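Local coordinates for ABC transporter, periplasmic solute-binding protein (PDB 4WED) that probably serves as the periplasmic solute-binding component of an ABC transporter, perhaps for peptides or nickel, within the family 5 solute-binding proteins, at residues G424-D428 against V511-D515. Sequence-based numbering, arbitrary orientation.
With NA (sodium ion), chain B.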
ATOM      1  N   GLY A 424       3.200  -0.510   1.256  1.00 46.38           N
ATOM      2  CA  GLY A 424       1.950   0.262   1.121  1.00 48.05           C
ATOM      3  C   GLY A 424       0.740  -0.309   1.884  1.00 49.35           C
ATOM      4  O   GLY A 424       0.800  -1.393   2.453  1.00 50.01           O
ATOM      5  N   ALA A 425      -0.359   0.445   1.922  1.00 49.95           N
ATOM      6  CA  ALA A 425      -1.562   0.022   2.611  1.00 49.82           C
ATOM      7  C   ALA A 425      -2.056  -1.202   1.909  1.00 50.56           C
ATOM      8  O   ALA A 425      -1.940  -1.242   0.706  1.00 49.57           O
ATOM      9  CB  ALA A 425      -2.613   1.096   2.543  1.00 52.27           C
ATOM     10  N   PRO A 426      -2.619  -2.196   2.606  1.00 49.41           N
ATOM     11  CA  PRO A 426      -2.939  -2.173   4.023  1.00 49.44           C
ATOM     12  C   PRO A 426      -1.964  -2.976   4.894  1.00 49.14           C
ATOM     13  O   PRO A 426      -2.302  -3.329   6.017  1.00 49.92           O
ATOM     14  CB  PRO A 426      -4.288  -2.888   4.048  1.00 50.61           C
ATOM     15  CG  PRO A 426      -4.146  -3.941   2.978  1.00 49.04           C
ATOM     16  CD  PRO A 426      -3.209  -3.370   1.948  1.00 48.19           C
ATOM     17  N   TYR A 427      -0.758  -3.203   4.380  1.00 48.91           N
ATOM     18  CA  TYR A 427       0.254  -4.006   5.018  1.00 48.04           C
ATOM     19  C   TYR A 427       1.162  -3.200   5.991  1.00 49.93           C
ATOM     20  O   TYR A 427       1.995  -3.779   6.693  1.00 50.85           O
ATOM     21  CB  TYR A 427       1.136  -4.631   3.967  1.00 46.98           C
ATOM     22  CG  TYR A 427       0.415  -5.271   2.791  1.00 51.17           C
ATOM     23  CD1 TYR A 427      -0.386  -6.415   2.968  1.00 52.38           C
ATOM     24  CD2 TYR A 427       0.537  -4.750   1.497  1.00 51.52           C
ATOM     25  CE1 TYR A 427      -1.068  -6.976   1.935  1.00 53.65           C
ATOM     26  CE2 TYR A 427      -0.144  -5.350   0.441  1.00 54.56           C
ATOM     27  CZ  TYR A 427      -0.947  -6.443   0.676  1.00 55.19           C
ATOM     28  OH  TYR A 427      -1.583  -7.072  -0.361  1.00 59.11           O
ATOM     29  N   ASP A 428       1.047  -1.890   6.017  1.00 50.36           N
ATOM     30  CA  ASP A 428       2.087  -1.093   6.669  1.00 51.87           C
ATOM     31  C   ASP A 428       1.484  -0.462   7.894  1.00 51.17           C
ATOM     32  O   ASP A 428       0.301  -0.187   7.901  1.00 52.21           O
ATOM     33  CB  ASP A 428       2.638   0.023   5.723  1.00 52.69           C
ATOM     34  CG  ASP A 428       3.764  -0.451   4.849  1.00 52.32           C
ATOM     35  OD1 ASP A 428       4.326  -1.507   5.160  1.00 52.25           O
ATOM     36  OD2 ASP A 428       4.053   0.182   3.810  1.00 52.91           O
ATOM     37  N   VAL A 511      -8.766   4.308  -0.700  1.00 55.49           N
ATOM     38  CA  VAL A 511      -7.861   4.266   0.421  1.00 56.73           C
ATOM     39  C   VAL A 511      -6.730   3.301   0.113  1.00 53.20           C
ATOM     40  O   VAL A 511      -5.598   3.492   0.569  1.00 54.76           O
ATOM     41  CB  VAL A 511      -8.585   3.847   1.717  1.00 60.04           C
ATOM     42  CG1 VAL A 511      -7.601   3.801   2.838  1.00 61.65           C
ATOM     43  CG2 VAL A 511      -9.663   4.857   2.086  1.00 60.05           C
ATOM     44  N   THR A 512      -7.019   2.252  -0.645  1.00 49.59           N
ATOM     45  CA  THR A 512      -5.962   1.340  -1.035  1.00 50.34           C
ATOM     46  C   THR A 512      -6.125   1.067  -2.493  1.00 52.15           C
ATOM     47  O   THR A 512      -7.121   1.398  -3.093  1.00 53.11           O
ATOM     48  CB  THR A 512      -5.987  -0.012  -0.259  1.00 51.52           C
ATOM     49  OG1 THR A 512      -6.953  -0.888  -0.833  1.00 48.63           O
ATOM     50  CG2 THR A 512      -6.293   0.165   1.247  1.00 47.70           C
ATOM     51  N   GLU A 513      -5.108   0.448  -3.048  1.00 55.33           N
ATOM     52  CA  GLU A 513      -5.078   0.058  -4.433  1.00 53.37           C
ATOM     53  C   GLU A 513      -5.904  -1.205  -4.684  1.00 54.40           C
ATOM     54  O   GLU A 513      -5.897  -1.733  -5.796  1.00 53.24           O
ATOM     55  CB  GLU A 513      -3.629  -0.180  -4.859  1.00 54.51           C
ATOM     56  CG  GLU A 513      -2.754   1.077  -4.956  1.00 57.60           C
ATOM     57  CD  GLU A 513      -3.318   2.208  -5.845  1.00 62.60           C
ATOM     58  OE1 GLU A 513      -4.153   1.991  -6.787  1.00 62.78           O
ATOM     59  OE2 GLU A 513      -2.953   3.366  -5.567  1.00 70.13           O
ATOM     60  N   TYR A 514      -6.600  -1.699  -3.657  1.00 54.64           N
ATOM     61  CA  TYR A 514      -7.346  -2.981  -3.773  1.00 56.06           C
ATOM     62  C   TYR A 514      -8.862  -2.733  -3.724  1.00 58.48           C
ATOM     63  O   TYR A 514      -9.661  -3.671  -3.798  1.00 54.80           O
ATOM     64  CB  TYR A 514      -6.840  -3.986  -2.716  1.00 51.35           C
ATOM     65  CG  TYR A 514      -5.352  -4.098  -2.777  1.00 50.37           C
ATOM     66  CD1 TYR A 514      -4.744  -4.793  -3.800  1.00 55.65           C
ATOM     67  CD2 TYR A 514      -4.534  -3.444  -1.851  1.00 54.55           C
ATOM     68  CE1 TYR A 514      -3.366  -4.898  -3.893  1.00 55.62           C
ATOM     69  CE2 TYR A 514      -3.140  -3.504  -1.923  1.00 52.73           C
ATOM     70  CZ  TYR A 514      -2.560  -4.245  -2.952  1.00 55.23           C
ATOM     71  OH  TYR A 514      -1.185  -4.315  -3.080  1.00 54.20           O
ATOM     72  N   ASP A 515      -9.205  -1.441  -3.619  1.00 60.08           N
ATOM     73  CA  ASP A 515     -10.566  -0.939  -3.523  1.00 62.04           C
ATOM     74  C   ASP A 515     -10.961  -0.313  -4.835  1.00 59.44           C
ATOM     75  O   ASP A 515     -10.131   0.299  -5.475  1.00 56.14           O
ATOM     76  CB  ASP A 515     -10.641   0.221  -2.527  1.00 64.22           C
ATOM     77  CG  ASP A 515     -10.609  -0.228  -1.094  1.00 68.04           C
ATOM     78  OD1 ASP A 515     -11.530  -0.983  -0.673  1.00 67.89           O
ATOM     79  OD2 ASP A 515      -9.673   0.223  -0.379  1.00 74.45           O
TER
HETATM   80 NA    NA B 601     -13.951  -0.654  -0.822  1.00 63.85          NA
HETATM   81  O   HOH W   1      -2.642   0.546  -1.436  1.00 54.51           O
HETATM   82  O   HOH W   2     -13.486  -2.160   1.204  1.00 60.52           O
HETATM   83  O   HOH W   3     -14.160   1.200  -2.397  1.00 63.11           O
HETATM   84  O   HOH W   4     -15.857  -1.466  -0.995  1.00 68.67           O
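Tyr-514 overlaps Pro-426, the CE2 side of its ring meeting CD obliquely at 3.9 Å as the two side chains cross at about a right angle. The ring edge at CE2 meets, in plane, the carbonyl O of Ala-425, 3.7 Å away. The Ala-425–Pro-426 peptide is cis, in a type VI turn closed by Tyr-427 N to Gly-424 O; it faces the type I turn Thr-512 to Asp-515. Tyr-427 crosses Tyr-514 at about a right angle, its CE2 3.8 Å from the Tyr-514 OH, while Pro-426 CD sits over the centre of one face of the Tyr-427 ring. With CG anti to its carbonyl carbon (chi1 -51°), Tyr-514 places its ring against Ala-425 and Pro-426. No direct hydrogen bond joins the loops; instead a water donates to Ala-425 O and accepts from Glu-513 N, both at 2.9 Å. Thr-512 packs CG2 on Ala-425 CB (4.0 Å), while its OG1 accepts from Tyr-514 N in an ST turn and bonds to Asp-515 OD2 from above the carboxylate plane. An alanine in place of Thr-512 would probably leave Tyr-514 N without its acceptor, Asp-515 OD2 less firmly held and Ala-425 CB without its methyl neighbour. Asp-515 OD1 binds sodium, as do Asp-62 and three waters. Trp-58 packs edge-to-face with Tyr-514. The contact thus joins the loop between strand 417-421 and helix 430-437 to the one between strands 504-505 and 522-523, with Tyr-71 of strand 69-71 touching both.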